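Leucine aminopeptidase (Legionella pneumophila, PDB 5GNE) is a zinc-dependent aminopeptidase of peptidase family M28, which probably removes amino acids one at a time from the N-terminus of peptides. Local coordinates at residues N97-V102 and L298-K303; H103-Q108 and A216-S221. One frame throughout, in Å; residues are numbered along the deposited sequence.

Interaction 1 of 2, residues N97-V102 and L298-K303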
# COMPACT_ATOMS: atom_id res chain seq x y z
N ASN A 97 -12.49 22.57 -3.47
CA ASN A 97 -12.85 23.97 -3.15
C ASN A 97 -11.85 24.70 -2.25
O ASN A 97 -12.18 25.68 -1.58
CB ASN A 97 -14.25 23.95 -2.52
CG ASN A 97 -14.36 22.93 -1.41
OD1 ASN A 97 -13.39 22.20 -1.11
ND2 ASN A 97 -15.54 22.79 -0.87
N HIS A 98 -10.66 24.13 -2.19
CA HIS A 98 -9.57 24.49 -1.29
C HIS A 98 -8.27 24.83 -2.00
O HIS A 98 -7.17 24.50 -1.49
CB HIS A 98 -9.48 23.26 -0.38
CG HIS A 98 -10.68 23.13 0.50
ND1 HIS A 98 -10.69 22.42 1.67
CD2 HIS A 98 -11.76 23.95 0.59
CE1 HIS A 98 -11.84 22.59 2.28
NE2 HIS A 98 -12.47 23.59 1.69
N GLU A 99 -8.34 25.57 -3.10
CA GLU A 99 -7.18 25.81 -3.94
C GLU A 99 -6.06 26.54 -3.20
O GLU A 99 -4.88 26.20 -3.35
CB GLU A 99 -7.56 26.61 -5.20
CG GLU A 99 -6.32 27.08 -5.99
CD GLU A 99 -6.61 27.51 -7.43
OE1 GLU A 99 -7.69 27.15 -7.97
OE2 GLU A 99 -5.72 28.13 -8.04
N ALA A 100 -6.40 27.52 -2.36
CA ALA A 100 -5.36 28.26 -1.66
C ALA A 100 -4.58 27.34 -0.75
O ALA A 100 -3.35 27.38 -0.73
CB ALA A 100 -5.95 29.39 -0.87
N GLN A 101 -5.29 26.51 0.01
CA GLN A 101 -4.62 25.61 0.93
C GLN A 101 -3.76 24.58 0.20
O GLN A 101 -2.62 24.32 0.59
CB GLN A 101 -5.62 24.92 1.85
CG GLN A 101 -6.34 25.86 2.83
CD GLN A 101 -7.60 26.51 2.29
OE1 GLN A 101 -7.78 26.67 1.07
NE2 GLN A 101 -8.47 26.91 3.20
N VAL A 102 -4.29 24.03 -0.89
CA VAL A 102 -3.56 23.04 -1.67
C VAL A 102 -2.25 23.65 -2.19
O VAL A 102 -1.18 23.03 -2.09
CB VAL A 102 -4.44 22.52 -2.84
CG1 VAL A 102 -3.63 21.68 -3.82
CG2 VAL A 102 -5.64 21.71 -2.28
N LEU A 298 -5.55 15.28 -10.10
CA LEU A 298 -4.40 15.26 -11.00
C LEU A 298 -4.51 16.34 -12.08
O LEU A 298 -3.56 17.08 -12.35
CB LEU A 298 -4.25 13.88 -11.65
CG LEU A 298 -3.53 12.81 -10.83
CD1 LEU A 298 -3.45 11.49 -11.58
CD2 LEU A 298 -2.13 13.28 -10.44
N THR A 299 -5.67 16.42 -12.70
CA THR A 299 -5.87 17.41 -13.73
C THR A 299 -5.88 18.84 -13.16
O THR A 299 -5.14 19.71 -13.65
CB THR A 299 -7.16 17.12 -14.52
OG1 THR A 299 -6.95 15.94 -15.30
CG2 THR A 299 -7.48 18.27 -15.46
N ARG A 300 -6.68 19.06 -12.13
CA ARG A 300 -6.83 20.40 -11.58
C ARG A 300 -5.58 20.91 -10.87
O ARG A 300 -5.25 22.09 -10.99
CB ARG A 300 -8.01 20.44 -10.61
CG ARG A 300 -8.16 21.77 -9.93
CD ARG A 300 -9.61 22.16 -9.79
NE ARG A 300 -9.73 23.57 -9.48
CZ ARG A 300 -10.89 24.19 -9.31
NH1 ARG A 300 -12.02 23.51 -9.42
NH2 ARG A 300 -10.91 25.49 -9.04
N TYR A 301 -4.88 20.06 -10.12
CA TYR A 301 -3.78 20.55 -9.29
C TYR A 301 -2.40 20.09 -9.72
O TYR A 301 -1.48 20.91 -9.82
CB TYR A 301 -3.99 20.14 -7.82
CG TYR A 301 -5.16 20.81 -7.14
CD1 TYR A 301 -5.27 22.20 -7.13
CD2 TYR A 301 -6.12 20.07 -6.46
CE1 TYR A 301 -6.32 22.83 -6.49
CE2 TYR A 301 -7.18 20.70 -5.82
CZ TYR A 301 -7.26 22.08 -5.83
OH TYR A 301 -8.30 22.73 -5.20
N VAL A 302 -2.24 18.80 -10.00
CA VAL A 302 -0.92 18.29 -10.35
C VAL A 302 -0.63 18.63 -11.81
O VAL A 302 0.53 18.61 -12.25
CB VAL A 302 -0.81 16.78 -10.10
CG1 VAL A 302 0.64 16.33 -10.20
CG2 VAL A 302 -1.32 16.45 -8.72
N LYS A 303 -1.69 18.97 -12.55
CA LYS A 303 -1.64 19.28 -13.98
C LYS A 303 -0.84 18.22 -14.73
O LYS A 303 0.15 18.50 -15.40
CB LYS A 303 -1.04 20.67 -14.18
CG LYS A 303 -1.82 21.76 -13.40
CD LYS A 303 -2.84 22.52 -14.24
CE LYS A 303 -3.13 23.91 -13.65
NZ LYS A 303 -4.47 24.45 -14.03
O HOH W 1 -7.39 24.86 -9.88
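Val102, in the first turn of helix 99-106, lies across the ring of Tyr301 near the C-terminal end of helix 288-302, and this apolar meeting forms the centre of the contact. Val102 CG1, anti to the backbone N (chi1 169°), sits almost straight above the ring as a CH-pi donor, 3.7 Å from the Tyr301 centroid and 11° off the ring normal. The other branch covers the phenol end, Val102 CG2 lying 3.9 Å from Tyr301 CZ. The opposite face of the ring is covered from within its own helix by CG of Arg300, so the aromatic plane is sandwiched between two aliphatic groups.

The phenol oxygen comes up against the start of helix 99-106, where His98 is the N-cap. Tyr301 OH lies 3.5 Å from Glu99 CA without a hydrogen bond across the contact; its polar partner is Glu371 of helix 355-373. That carboxylate also accepts the backbone N-H groups of Asn97 and His98, tying the tyrosine and the helix start to one anion.

The charged pair is looser. Glu99, its chain extended, brings OE1 near the guanidinium plane of Arg300, at the edge, but Glu99 OE1 and Arg300 NH2 stay 3.8 Å apart, a long salt bridge, and the two planar groups are turned 83° against each other. A water fills in for direct contact: it donates to Glu99 OE1 at 3.0 Å and accepts from Arg300 NE at 2.7 Å, lying in the guanidinium plane.

The closest fit is thus the buried valine-tyrosine packing, with Glu371 holding the polar end of the ring, whereas the exposed Glu99-Arg300 pair, water-bridged and poorly aligned, probably adds a modest electrostatic attraction at the exposed edge of the contact.

Interaction 2 of 2, residues H103-Q108 and A216-S221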
# COMPACT_ATOMS: atom_id res chain seq x y z
N HIS A 103 -2.30 24.87 -2.72
CA HIS A 103 -1.07 25.49 -3.20
C HIS A 103 -0.10 25.82 -2.07
O HIS A 103 1.10 25.64 -2.25
CB HIS A 103 -1.38 26.72 -4.05
CG HIS A 103 -1.85 26.38 -5.43
ND1 HIS A 103 -3.15 25.99 -5.71
CD2 HIS A 103 -1.18 26.29 -6.60
CE1 HIS A 103 -3.26 25.72 -6.99
NE2 HIS A 103 -2.08 25.89 -7.56
N SER A 104 -0.59 26.25 -0.92
CA SER A 104 0.30 26.48 0.23
C SER A 104 1.07 25.22 0.54
O SER A 104 2.26 25.28 0.80
CB SER A 104 -0.46 26.94 1.47
OG SER A 104 -1.05 28.20 1.24
N LEU A 105 0.38 24.08 0.51
CA LEU A 105 1.06 22.83 0.85
C LEU A 105 2.05 22.43 -0.23
O LEU A 105 3.13 21.92 0.11
CB LEU A 105 0.06 21.70 1.12
CG LEU A 105 -0.83 21.99 2.33
CD1 LEU A 105 -1.33 20.71 2.90
CD2 LEU A 105 -0.05 22.72 3.43
N PHE A 106 1.70 22.60 -1.50
CA PHE A 106 2.64 22.32 -2.61
C PHE A 106 3.97 23.06 -2.40
O PHE A 106 5.03 22.47 -2.48
CB PHE A 106 2.07 22.71 -3.98
CG PHE A 106 1.02 21.75 -4.49
CD1 PHE A 106 0.46 20.78 -3.64
CD2 PHE A 106 0.61 21.78 -5.83
CE1 PHE A 106 -0.50 19.89 -4.10
CE2 PHE A 106 -0.35 20.89 -6.32
CZ PHE A 106 -0.91 19.93 -5.44
N GLU A 107 3.88 24.35 -2.09
CA GLU A 107 5.07 25.20 -1.93
C GLU A 107 5.99 24.74 -0.79
O GLU A 107 7.12 25.19 -0.68
CB GLU A 107 4.65 26.66 -1.70
CG GLU A 107 4.06 27.32 -2.93
CD GLU A 107 3.41 28.66 -2.62
OE1 GLU A 107 4.12 29.58 -2.14
OE2 GLU A 107 2.19 28.81 -2.89
N GLN A 108 5.50 23.83 0.05
CA GLN A 108 6.33 23.30 1.12
C GLN A 108 6.93 21.94 0.81
O GLN A 108 7.68 21.39 1.62
CB GLN A 108 5.53 23.23 2.41
CG GLN A 108 4.98 24.57 2.80
CD GLN A 108 4.89 24.72 4.30
OE1 GLN A 108 3.91 24.29 4.92
NE2 GLN A 108 5.93 25.30 4.90
N ALA A 216 3.35 13.52 5.25
CA ALA A 216 3.25 13.69 6.71
C ALA A 216 4.02 14.91 7.18
O ALA A 216 3.56 15.66 8.03
CB ALA A 216 3.75 12.44 7.44
N ARG A 217 5.20 15.11 6.64
CA ARG A 217 6.02 16.20 7.11
C ARG A 217 5.48 17.56 6.66
O ARG A 217 5.45 18.51 7.44
CB ARG A 217 7.43 16.05 6.56
CG ARG A 217 8.41 17.13 7.04
CD ARG A 217 9.70 17.12 6.21
NE ARG A 217 9.46 17.75 4.92
CZ ARG A 217 9.26 19.06 4.76
NH1 ARG A 217 9.30 19.87 5.81
NH2 ARG A 217 9.03 19.56 3.55
N VAL A 218 5.02 17.64 5.42
CA VAL A 218 4.30 18.83 4.97
C VAL A 218 3.09 19.15 5.86
O VAL A 218 2.94 20.28 6.32
CB VAL A 218 3.87 18.68 3.51
CG1 VAL A 218 2.93 19.81 3.13
CG2 VAL A 218 5.11 18.69 2.63
N VAL A 219 2.27 18.15 6.14
CA VAL A 219 1.13 18.32 7.04
C VAL A 219 1.55 18.84 8.43
O VAL A 219 0.90 19.73 8.97
CB VAL A 219 0.35 17.00 7.20
CG1 VAL A 219 -0.60 17.08 8.37
CG2 VAL A 219 -0.42 16.66 5.91
N PHE A 220 2.65 18.34 8.99
CA PHE A 220 3.12 18.83 10.29
C PHE A 220 3.52 20.30 10.23
O PHE A 220 3.30 21.06 11.18
CB PHE A 220 4.31 18.01 10.83
CG PHE A 220 3.93 16.71 11.49
CD1 PHE A 220 3.11 16.69 12.59
CD2 PHE A 220 4.46 15.51 11.05
CE1 PHE A 220 2.78 15.49 13.21
CE2 PHE A 220 4.14 14.31 11.67
CZ PHE A 220 3.30 14.30 12.74
N SER A 221 4.13 20.69 9.12
CA SER A 221 4.59 22.07 8.95
C SER A 221 3.50 23.00 8.42
O SER A 221 3.70 24.20 8.32
CB SER A 221 5.82 22.10 8.05
OG SER A 221 5.50 21.57 6.78
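Leu105 of helix 99-106 and Gln108, a little further along the chain, pack against Val218 near the C-terminal end of helix 202-221. The apolar contact joins Val218 CG1 to Leu105 CB at 4.0 Å. The two branches of the valine also lie against backbone oxygens, Val218 CG1 3.7 Å from Leu105 O and Val218 CG2 3.9 Å from Gln108 O. Leu366 of helix 355-373 also touches this valine, and Val370 touches Leu105.

Among polar groups, Arg217 bends at chi3 (77°) and carries NH2 to the carbonyl oxygen of Gln108, which lies at the guanidinium edge. The hydrogen bond from Arg217 NH2 to Gln108 O is weak, 3.0 Å long and bent to 121° at the hydrogen; the stronger partner of NH2 is Glu214, one turn earlier, through a salt bridge. The Gln108 amide comes close to Ser221, but Gln108 OE1 and Ser221 O, 3.4 Å apart, are both acceptors and form no bond. Ser221 OG instead faces back to its own helix, near Arg217 O and Val218 O.

The arrangement is plain helix packing at the periphery of the M28 peptidase fold, joining helix 99-106 to a helix that flanks the central mixed beta-sheet.

Both contacts pack helix 99-106, or the residues just after it, against the outer side of the M28 peptidase fold, the first through its N-terminal part and the second through its C-terminal end. Their partners differ, helix 288-302 in interaction 1 and helix 202-221 in interaction 2, while helix 355-373 touches both. The centres are about 13 Å apart, and Phe106 and His103 of 103-108 pack against Tyr301 of interaction 1. Each is partly buried, far from the zinc ions. Interaction 1 relies on an aromatic face with a solvent-bridged charge pair at its exposed margin; interaction 2 uses aliphatic contacts and a backbone carbonyl, without exposed residues among those that touch.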